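Immunomodulatory active chitinase (Trichuris suis, PDB 6G9C) probably binds and hydrolyses chitin, as a secreted family 18 glycosyl hydrolase with immunomodulatory activity. Local coordinates at residues C62-Y67 / L212-L217; Q168-K173 / L186-A191. All blocks are in the same frame, centred on the assembly; numbering follows the deposited sequence.

Contact 1. Residues C62-Y67 / L212-L217; sequences CEYIFY and LDFVNL
Tyr-64 and Phe-66 reach across the interior of a TIM barrel to meet Phe-214 and Asn-216, a worked example of how facing strands fill the space they enclose. Phe-214 turns its edge toward the face of Tyr-64 in a T-shaped stack, the centroids 5.4 Å apart and the planes at 73°. Its CZ stands over the centre of the tyrosine ring, while the closest approach is from CE2 to Tyr-64 CZ at 4.2 Å. Phe-66 comes from the opposite direction and meets the same phenylalanine rim to rim, Phe-66 CZ lying 3.9 Å from Phe-214 CE1. A chi1 of 52° sets the Phe-214 ring between its own backbone N and carbonyl carbon, from where its far edge serves both aromatic partners.

One face of Phe-66 receives the amide of Asn-216. ND2 sits 3.4 Å above the ring plane, displaced toward the rim and nearest to Phe-66 CZ, and the amide plane stands almost upright on the ring. The nitrogen is not left to the ring alone: it is hydrogen-bonded to Tyr-38 OH, and Tyr-38 also stacks on Phe-66, so one residue helps to position both partners.

The segments of strands 64-72 and 214-218 are not paired. Their axes approach to 12.0 Å and cross at 68°, a gap bridged by side chains. Strands 104-110 and 187-193 add to the same filling, Leu-106 touching Tyr-64 and Phe-66, and Thr-189 touching Phe-66 and Phe-214.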
loop_
_atom_site.group_PDB
_atom_site.type_symbol
_atom_site.label_atom_id
_atom_site.label_comp_id
_atom_site.label_asym_id
_atom_site.label_seq_id
_atom_site.Cartn_x
_atom_site.Cartn_y
_atom_site.Cartn_z
ATOM N N CYS A 62 -9.094 -14.441 0.201
ATOM C CA CYS A 62 -7.801 -15.115 0.249
ATOM C C CYS A 62 -6.927 -14.392 1.261
ATOM O O CYS A 62 -7.104 -13.196 1.490
ATOM C CB CYS A 62 -7.090 -15.092 -1.114
ATOM S SG CYS A 62 -8.213 -15.613 -2.398
ATOM N N GLU A 63 -5.989 -15.111 1.880
ATOM C CA GLU A 63 -4.939 -14.379 2.587
ATOM C C GLU A 63 -3.769 -14.052 1.675
ATOM O O GLU A 63 -3.098 -13.033 1.872
ATOM C CB GLU A 63 -4.428 -15.146 3.807
ATOM C CG GLU A 63 -3.692 -14.226 4.773
ATOM C CD GLU A 63 -3.040 -14.953 5.925
ATOM O OE1 GLU A 63 -3.280 -16.169 6.089
ATOM O OE2 GLU A 63 -2.282 -14.296 6.668
ATOM N N TYR A 64 -3.535 -14.886 0.669
ATOM C CA TYR A 64 -2.436 -14.728 -0.261
ATOM C C TYR A 64 -3.004 -14.706 -1.670
ATOM O O TYR A 64 -3.760 -15.607 -2.052
ATOM C CB TYR A 64 -1.432 -15.881 -0.129
ATOM C CG TYR A 64 -0.920 -16.124 1.275
ATOM C CD1 TYR A 64 -1.610 -16.947 2.154
ATOM C CD2 TYR A 64 0.266 -15.543 1.710
ATOM C CE1 TYR A 64 -1.138 -17.176 3.443
ATOM C CE2 TYR A 64 0.753 -15.769 2.998
ATOM C CZ TYR A 64 0.049 -16.587 3.850
ATOM O OH TYR A 64 0.523 -16.812 5.120
ATOM N N ILE A 65 -2.638 -13.691 -2.444
ATOM C CA ILE A 65 -2.895 -13.684 -3.880
ATOM C C ILE A 65 -1.576 -13.965 -4.580
ATOM O O ILE A 65 -0.563 -13.323 -4.278
ATOM C CB ILE A 65 -3.491 -12.353 -4.357
ATOM C CG1 ILE A 65 -4.963 -12.234 -3.912
ATOM C CG2 ILE A 65 -3.367 -12.251 -5.877
ATOM C CD1 ILE A 65 -5.496 -10.844 -4.062
ATOM N N PHE A 66 -1.589 -14.912 -5.517
ATOM C CA PHE A 66 -0.413 -15.240 -6.320
ATOM C C PHE A 66 -0.626 -14.661 -7.712
ATOM O O PHE A 66 -1.637 -14.954 -8.363
ATOM C CB PHE A 66 -0.187 -16.752 -6.386
ATOM C CG PHE A 66 0.017 -17.381 -5.042
ATOM C CD1 PHE A 66 -1.070 -17.784 -4.280
ATOM C CD2 PHE A 66 1.294 -17.542 -4.523
ATOM C CE1 PHE A 66 -0.895 -18.336 -3.028
ATOM C CE2 PHE A 66 1.480 -18.104 -3.269
ATOM C CZ PHE A 66 0.381 -18.490 -2.519
ATOM N N TYR A 67 0.308 -13.821 -8.156
ATOM C CA TYR A 67 0.164 -13.113 -9.425
ATOM C C TYR A 67 0.839 -13.917 -10.535
ATOM O O TYR A 67 2.074 -13.970 -10.610
ATOM C CB TYR A 67 0.749 -11.710 -9.314
ATOM C CG TYR A 67 0.352 -10.813 -10.456
ATOM C CD1 TYR A 67 0.924 -10.970 -11.717
ATOM C CD2 TYR A 67 -0.622 -9.819 -10.292
ATOM C CE1 TYR A 67 0.563 -10.161 -12.774
ATOM C CE2 TYR A 67 -0.988 -9.003 -11.352
ATOM C CZ TYR A 67 -0.395 -9.184 -12.588
ATOM O OH TYR A 67 -0.743 -8.383 -13.646
ATOM N N LEU A 212 11.286 -23.570 1.835
ATOM C CA LEU A 212 10.041 -23.012 1.328
ATOM C C LEU A 212 9.067 -22.770 2.474
ATOM O O LEU A 212 8.916 -23.610 3.365
ATOM C CB LEU A 212 9.398 -23.947 0.301
ATOM C CG LEU A 212 10.211 -24.167 -0.977
ATOM C CD1 LEU A 212 9.775 -25.441 -1.712
ATOM C CD2 LEU A 212 10.121 -22.936 -1.873
ATOM N N ASP A 213 8.398 -21.618 2.440
ATOM C CA ASP A 213 7.373 -21.348 3.444
ATOM C C ASP A 213 6.236 -22.367 3.348
ATOM O O ASP A 213 5.779 -22.904 4.365
ATOM C CB ASP A 213 6.862 -19.916 3.284
ATOM C CG ASP A 213 7.917 -18.883 3.674
ATOM O OD1 ASP A 213 8.515 -19.024 4.759
ATOM O OD2 ASP A 213 8.168 -17.950 2.885
ATOM N N PHE A 214 5.768 -22.650 2.134
ATOM C CA PHE A 214 4.852 -23.770 1.919
ATOM C C PHE A 214 4.859 -24.100 0.432
ATOM O O PHE A 214 5.466 -23.386 -0.365
ATOM C CB PHE A 214 3.426 -23.477 2.440
ATOM C CG PHE A 214 2.803 -22.181 1.947
ATOM C CD1 PHE A 214 2.265 -22.086 0.667
ATOM C CD2 PHE A 214 2.692 -21.083 2.788
ATOM C CE1 PHE A 214 1.649 -20.909 0.224
ATOM C CE2 PHE A 214 2.075 -19.900 2.355
ATOM C CZ PHE A 214 1.551 -19.814 1.067
ATOM N N VAL A 215 4.197 -25.204 0.063
ATOM C CA VAL A 215 4.089 -25.607 -1.336
ATOM C C VAL A 215 2.620 -25.678 -1.731
ATOM O O VAL A 215 1.780 -26.184 -0.978
ATOM C CB VAL A 215 4.801 -26.944 -1.637
ATOM C CG1 VAL A 215 6.318 -26.767 -1.469
ATOM C CG2 VAL A 215 4.261 -28.099 -0.770
ATOM N N ASN A 216 2.322 -25.143 -2.908
ATOM C CA ASN A 216 0.991 -25.192 -3.514
ATOM C C ASN A 216 0.928 -26.482 -4.332
ATOM O O ASN A 216 1.466 -26.556 -5.439
ATOM C CB ASN A 216 0.760 -23.953 -4.375
ATOM C CG ASN A 216 0.473 -22.703 -3.537
ATOM O OD1 ASN A 216 0.112 -22.806 -2.368
ATOM N ND2 ASN A 216 0.630 -21.522 -4.139
ATOM N N LEU A 217 0.314 -27.515 -3.763
ATOM C CA LEU A 217 0.204 -28.808 -4.431
ATOM C C LEU A 217 -0.762 -28.720 -5.608
ATOM O O LEU A 217 -1.947 -28.397 -5.432
ATOM C CB LEU A 217 -0.262 -29.872 -3.438
ATOM C CG LEU A 217 -0.441 -31.264 -4.042
ATOM C CD1 LEU A 217 0.904 -31.854 -4.500
ATOM C CD2 LEU A 217 -1.121 -32.176 -3.045
#

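Contact 2. Residues Q168-K173 / L186-A191; sequences QEILAK and LLFTAA
The ring of Phe-188 carries Ile-170 on one face and runs obliquely past the backbone of Leu-171. The CG2 methyl of Ile-170 lies over the ring centre in a CH-pi contact, 3.6 Å from the centroid and 7° off the normal. Such central placement leaves CG2 almost equally distant from all six ring carbons. The other branch of the isoleucine reaches the far end of the ring, where CD1 comes within 3.7 Å of Phe-188 CZ. Both branches therefore grip one phenylalanine, and the two side chains cross at about a right angle.

Leu-171 contributes less: its CB is 4.3 Å from Phe-188 CD2, and its backbone N is the same distance from that carbon. On the strand side, a chi1 of 179° extends the Phe-188 ring away from its own backbone N and carries it to the helix. The side chains that meet are all apolar, while the backbone N of Phe-188 is hydrogen-bonded to Asp-213 OD2, which helps to fix the base of the side chain.

This is the common helix-on-strand contact of a beta-alpha-beta unit, here strand 147-151, helix 160-181 and strand 187-193. Cys-167 and Phe-174 of the same helix also touch Phe-188, and Leu-212 approaches it from the loop ahead of strand 214-218. The outer helix is thus seated against the barrel wall, with helix 126-142 beside it, touched by Glu-169 and Lys-173.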
loop_
_atom_site.group_PDB
_atom_site.type_symbol
_atom_site.label_atom_id
_atom_site.label_comp_id
_atom_site.label_asym_id
_atom_site.label_seq_id
_atom_site.Cartn_x
_atom_site.Cartn_y
_atom_site.Cartn_z
ATOM N N GLN A 168 17.487 -22.807 -1.986
ATOM C CA GLN A 168 18.275 -22.408 -0.827
ATOM C C GLN A 168 18.862 -21.014 -1.021
ATOM O O GLN A 168 18.901 -20.212 -0.080
ATOM C CB GLN A 168 19.393 -23.431 -0.575
ATOM C CG GLN A 168 18.879 -24.800 -0.146
ATOM C CD GLN A 168 19.972 -25.848 -0.168
ATOM O OE1 GLN A 168 20.932 -25.733 -0.930
ATOM N NE2 GLN A 168 19.844 -26.865 0.682
ATOM N N GLU A 169 19.327 -20.709 -2.241
ATOM C CA GLU A 169 19.941 -19.407 -2.500
ATOM C C GLU A 169 18.904 -18.278 -2.536
ATOM O O GLU A 169 19.201 -17.154 -2.103
ATOM C CB GLU A 169 20.740 -19.466 -3.802
ATOM C CG GLU A 169 22.032 -20.316 -3.657
ATOM C CD GLU A 169 22.614 -20.801 -4.981
ATOM O OE1 GLU A 169 22.271 -20.249 -6.047
ATOM O OE2 GLU A 169 23.426 -21.752 -4.948
ATOM N N ILE A 170 17.699 -18.543 -3.059
ATOM C CA ILE A 170 16.628 -17.536 -3.013
ATOM C C ILE A 170 16.344 -17.135 -1.571
ATOM O O ILE A 170 16.334 -15.946 -1.226
ATOM C CB ILE A 170 15.345 -18.046 -3.701
ATOM C CG1 ILE A 170 15.478 -18.022 -5.230
ATOM C CG2 ILE A 170 14.090 -17.195 -3.260
ATOM C CD1 ILE A 170 14.449 -18.921 -5.953
ATOM N N LEU A 171 16.122 -18.126 -0.703
ATOM C CA LEU A 171 15.812 -17.815 0.689
ATOM C C LEU A 171 16.951 -17.047 1.339
ATOM O O LEU A 171 16.713 -16.060 2.045
ATOM C CB LEU A 171 15.498 -19.093 1.472
ATOM C CG LEU A 171 15.252 -18.886 2.973
ATOM C CD1 LEU A 171 14.019 -18.016 3.223
ATOM C CD2 LEU A 171 15.129 -20.206 3.707
ATOM N N ALA A 172 18.200 -17.469 1.091
ATOM C CA ALA A 172 19.347 -16.772 1.665
ATOM C C ALA A 172 19.363 -15.307 1.247
ATOM O O ALA A 172 19.634 -14.419 2.069
ATOM C CB ALA A 172 20.651 -17.463 1.246
ATOM N N LYS A 173 19.108 -15.036 -0.035
ATOM C CA LYS A 173 19.068 -13.651 -0.497
ATOM C C LYS A 173 17.931 -12.891 0.163
ATOM O O LYS A 173 18.105 -11.733 0.572
ATOM C CB LYS A 173 18.906 -13.591 -2.014
ATOM C CG LYS A 173 18.996 -12.179 -2.580
ATOM C CD LYS A 173 20.407 -11.630 -2.398
ATOM C CE LYS A 173 20.729 -10.542 -3.410
ATOM N NZ LYS A 173 21.719 -9.543 -2.909
ATOM N N LEU A 186 10.816 -11.330 2.441
ATOM C CA LEU A 186 9.879 -11.781 1.431
ATOM C C LEU A 186 9.494 -13.238 1.661
ATOM O O LEU A 186 10.325 -14.062 2.057
ATOM C CB LEU A 186 10.510 -11.609 0.051
ATOM C CG LEU A 186 10.734 -10.160 -0.364
ATOM C CD1 LEU A 186 11.871 -10.059 -1.367
ATOM C CD2 LEU A 186 9.432 -9.632 -0.957
ATOM N N LEU A 187 8.217 -13.543 1.427
ATOM C CA LEU A 187 7.743 -14.919 1.441
ATOM C C LEU A 187 8.266 -15.677 0.222
ATOM O O LEU A 187 8.601 -15.092 -0.811
ATOM C CB LEU A 187 6.217 -14.955 1.460
ATOM C CG LEU A 187 5.611 -14.294 2.701
ATOM C CD1 LEU A 187 4.090 -14.148 2.560
ATOM C CD2 LEU A 187 5.980 -15.076 3.947
ATOM N N PHE A 188 8.314 -17.000 0.342
ATOM C CA PHE A 188 8.883 -17.824 -0.720
ATOM C C PHE A 188 8.113 -19.132 -0.755
ATOM O O PHE A 188 8.188 -19.928 0.184
ATOM C CB PHE A 188 10.374 -18.057 -0.491
ATOM C CG PHE A 188 11.030 -18.922 -1.542
ATOM C CD1 PHE A 188 10.533 -18.977 -2.838
ATOM C CD2 PHE A 188 12.151 -19.680 -1.227
ATOM C CE1 PHE A 188 11.154 -19.783 -3.805
ATOM C CE2 PHE A 188 12.764 -20.483 -2.176
ATOM C CZ PHE A 188 12.269 -20.542 -3.463
ATOM N N THR A 189 7.380 -19.349 -1.842
ATOM C CA THR A 189 6.576 -20.546 -2.007
ATOM C C THR A 189 6.900 -21.183 -3.350
ATOM O O THR A 189 7.636 -20.624 -4.169
ATOM C CB THR A 189 5.071 -20.219 -1.913
ATOM O OG1 THR A 189 4.687 -19.349 -2.997
ATOM C CG2 THR A 189 4.743 -19.534 -0.568
ATOM N N ALA A 190 6.328 -22.364 -3.589
ATOM C CA ALA A 190 6.445 -22.991 -4.899
ATOM C C ALA A 190 5.180 -23.789 -5.188
ATOM O O ALA A 190 4.599 -24.388 -4.282
ATOM C CB ALA A 190 7.677 -23.912 -4.987
ATOM N N ALA A 191 4.758 -23.785 -6.450
ATOM C CA ALA A 191 3.720 -24.698 -6.913
ATOM C C ALA A 191 4.414 -25.943 -7.447
ATOM O O ALA A 191 5.380 -25.838 -8.212
ATOM C CB ALA A 191 2.841 -24.059 -7.995
#

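Overall arrangement
The two contacts, with centres about 12 Å apart, illustrate the two packing layers of a TIM barrel: contact 1 fills the interior, and contact 2 seats an outer helix on the wall. Along the chain contact 2 is nested within the loop that contact 1 closes. Strands 187-193 and 214-218 are parallel neighbours, and here the contacts join directly: Asn-216 N lies 2.8 Å from Ala-190 O, a probable hydrogen bond. Phe-188 and Thr-189, successive residues on one strand, serve the outer and inner layers respectively. All four segments lie within the family 18 glycosyl hydrolase range, and the shared strand 187-193 links the outer helix to the barrel interior.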